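Local atomic coordinates of C. albicans actin interacting protein Aip5 (Candida albicans SC5314, PDB entry 6M4C), a protein that interacts with actin and, as part of the polarisome complex, probably promotes actin nucleation during filamentous growth. Residues Q10-T16 and P67-G72. Sequence-based numbering, arbitrary orientation.
Sequences QPVYIFT and PGVVRG
F15 and V70 pack ring against methyl in the well-filled part of the contact between antiparallel strands 12-16 and 68-71. V70 CG2 stands over the middle of the F15 ring in a CH-pi contact, 3.6 Å from its centroid, while V70 CB lies against F15 CE1. F15 CG is anti to its own carbonyl carbon (chi1 -83°), which swings the ring back over V70 rather than over its directly paired residue, G68. A beta-branched valine suits this place because it offers a methyl to the ring's face while favouring an extended backbone. G68 puts no side chain on this face. Two-way backbone bonds join F15 with G68 and Y13 with V70; Y13 N to V70 O measures 2.8 Å. On the other face, buried and suited to branched apolar residues, V12 CG1 meets V69 CG1 at 3.9 Å, and I14 CG2 lies beside P67 CB.

Packing thins toward the Q10 and G72 end, which is partly exposed. Here polar contacts replace apolar ones: G72 N donates almost straight to P11 O (2.7 Å), and the edge of the Y13 ring reaches G72 O. The positive phi of G72 (48°) is easily adopted by glycine as the chain leaves the strand. R71 NE donates to Q10 OE1 (3.0 Å) within the guanidinium plane, the amide lying nearly coplanar with it, and the long arginine chain lets R71 NH1 hydrogen-bond to L95 O.

These are the two central strands of a four-stranded mixed sheet, ordered 43-46, 12-16, 68-71, 74-78, consistent with a thioredoxin-like fold. Helix 51-60 covers F15 through A53, I56 and W57; on the opposite face helix 22-36 packs L31 against I14 and brings S28 to T16 OG1.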
# COMPACT_ATOMS: atom_id res chain seq x y z
N GLN A 10 10.36 -9.02 -9.80
CA GLN A 10 8.92 -8.88 -9.95
C GLN A 10 8.31 -8.27 -8.70
O GLN A 10 8.79 -8.52 -7.60
CB GLN A 10 8.32 -10.22 -10.32
CG GLN A 10 7.98 -10.32 -11.79
CD GLN A 10 7.21 -11.59 -12.01
OE1 GLN A 10 7.06 -12.42 -11.11
NE2 GLN A 10 6.69 -11.75 -13.21
N PRO A 11 7.25 -7.45 -8.83
CA PRO A 11 6.65 -6.75 -7.70
C PRO A 11 6.21 -7.69 -6.60
O PRO A 11 5.44 -8.61 -6.84
CB PRO A 11 5.39 -6.13 -8.32
CG PRO A 11 5.79 -5.86 -9.74
CD PRO A 11 6.62 -7.08 -10.11
N VAL A 12 6.68 -7.46 -5.37
CA VAL A 12 6.18 -8.23 -4.25
C VAL A 12 5.13 -7.41 -3.49
O VAL A 12 5.34 -6.24 -3.21
CB VAL A 12 7.31 -8.72 -3.33
CG1 VAL A 12 6.75 -9.37 -2.07
CG2 VAL A 12 8.29 -9.65 -4.06
N TYR A 13 3.99 -8.02 -3.19
CA TYR A 13 2.93 -7.28 -2.53
C TYR A 13 2.54 -8.04 -1.28
O TYR A 13 2.58 -9.27 -1.27
CB TYR A 13 1.66 -7.20 -3.37
CG TYR A 13 1.84 -6.58 -4.73
CD1 TYR A 13 2.06 -5.23 -4.89
CD2 TYR A 13 1.82 -7.37 -5.87
CE1 TYR A 13 2.25 -4.67 -6.14
CE2 TYR A 13 2.02 -6.82 -7.13
CZ TYR A 13 2.23 -5.46 -7.26
OH TYR A 13 2.44 -4.93 -8.51
N ILE A 14 2.20 -7.27 -0.24
CA ILE A 14 1.37 -7.74 0.84
C ILE A 14 -0.08 -7.38 0.53
O ILE A 14 -0.44 -6.20 0.47
CB ILE A 14 1.82 -7.16 2.18
CG1 ILE A 14 3.23 -7.65 2.51
CG2 ILE A 14 0.84 -7.56 3.25
CD1 ILE A 14 3.64 -7.44 3.94
N PHE A 15 -0.90 -8.42 0.33
CA PHE A 15 -2.33 -8.26 0.18
C PHE A 15 -2.91 -8.16 1.59
O PHE A 15 -2.47 -8.90 2.47
CB PHE A 15 -2.92 -9.40 -0.65
CG PHE A 15 -2.83 -9.23 -2.15
CD1 PHE A 15 -1.77 -8.54 -2.74
CD2 PHE A 15 -3.82 -9.73 -2.98
CE1 PHE A 15 -1.69 -8.40 -4.12
CE2 PHE A 15 -3.73 -9.58 -4.36
CZ PHE A 15 -2.67 -8.93 -4.93
N THR A 16 -3.82 -7.21 1.80
CA THR A 16 -4.37 -6.99 3.13
C THR A 16 -5.66 -6.17 3.05
O THR A 16 -6.11 -5.79 1.97
CB THR A 16 -3.34 -6.34 4.06
OG1 THR A 16 -3.91 -6.45 5.37
CG2 THR A 16 -3.08 -4.88 3.75
N PRO A 67 -3.63 -11.19 6.08
CA PRO A 67 -2.75 -10.72 5.00
C PRO A 67 -1.99 -11.87 4.35
O PRO A 67 -1.85 -12.95 4.91
CB PRO A 67 -1.77 -9.75 5.68
CG PRO A 67 -1.70 -10.24 7.11
CD PRO A 67 -3.09 -10.79 7.40
N GLY A 68 -1.46 -11.60 3.16
CA GLY A 68 -0.55 -12.56 2.56
C GLY A 68 0.28 -11.89 1.49
O GLY A 68 0.07 -10.72 1.18
N VAL A 69 1.18 -12.69 0.90
CA VAL A 69 2.18 -12.16 -0.00
C VAL A 69 1.84 -12.64 -1.39
O VAL A 69 1.56 -13.81 -1.56
CB VAL A 69 3.59 -12.64 0.37
CG1 VAL A 69 4.59 -12.28 -0.71
CG2 VAL A 69 4.04 -12.10 1.72
N VAL A 70 1.95 -11.75 -2.38
CA VAL A 70 1.73 -12.10 -3.77
C VAL A 70 2.91 -11.56 -4.57
O VAL A 70 3.29 -10.40 -4.43
CB VAL A 70 0.43 -11.44 -4.26
CG1 VAL A 70 0.33 -11.39 -5.79
CG2 VAL A 70 -0.79 -12.04 -3.61
N ARG A 71 3.47 -12.40 -5.42
CA ARG A 71 4.52 -11.92 -6.29
C ARG A 71 3.93 -11.73 -7.68
O ARG A 71 3.41 -12.67 -8.27
CB ARG A 71 5.74 -12.85 -6.21
CG ARG A 71 6.80 -12.47 -7.23
CD ARG A 71 7.73 -13.55 -7.71
NE ARG A 71 7.22 -14.33 -8.83
CZ ARG A 71 6.88 -15.61 -8.72
NH1 ARG A 71 6.99 -16.21 -7.55
NH2 ARG A 71 6.42 -16.27 -9.77
N GLY A 72 3.99 -10.49 -8.18
CA GLY A 72 3.30 -10.06 -9.38
C GLY A 72 1.84 -10.48 -9.33
O GLY A 72 1.07 -10.04 -8.48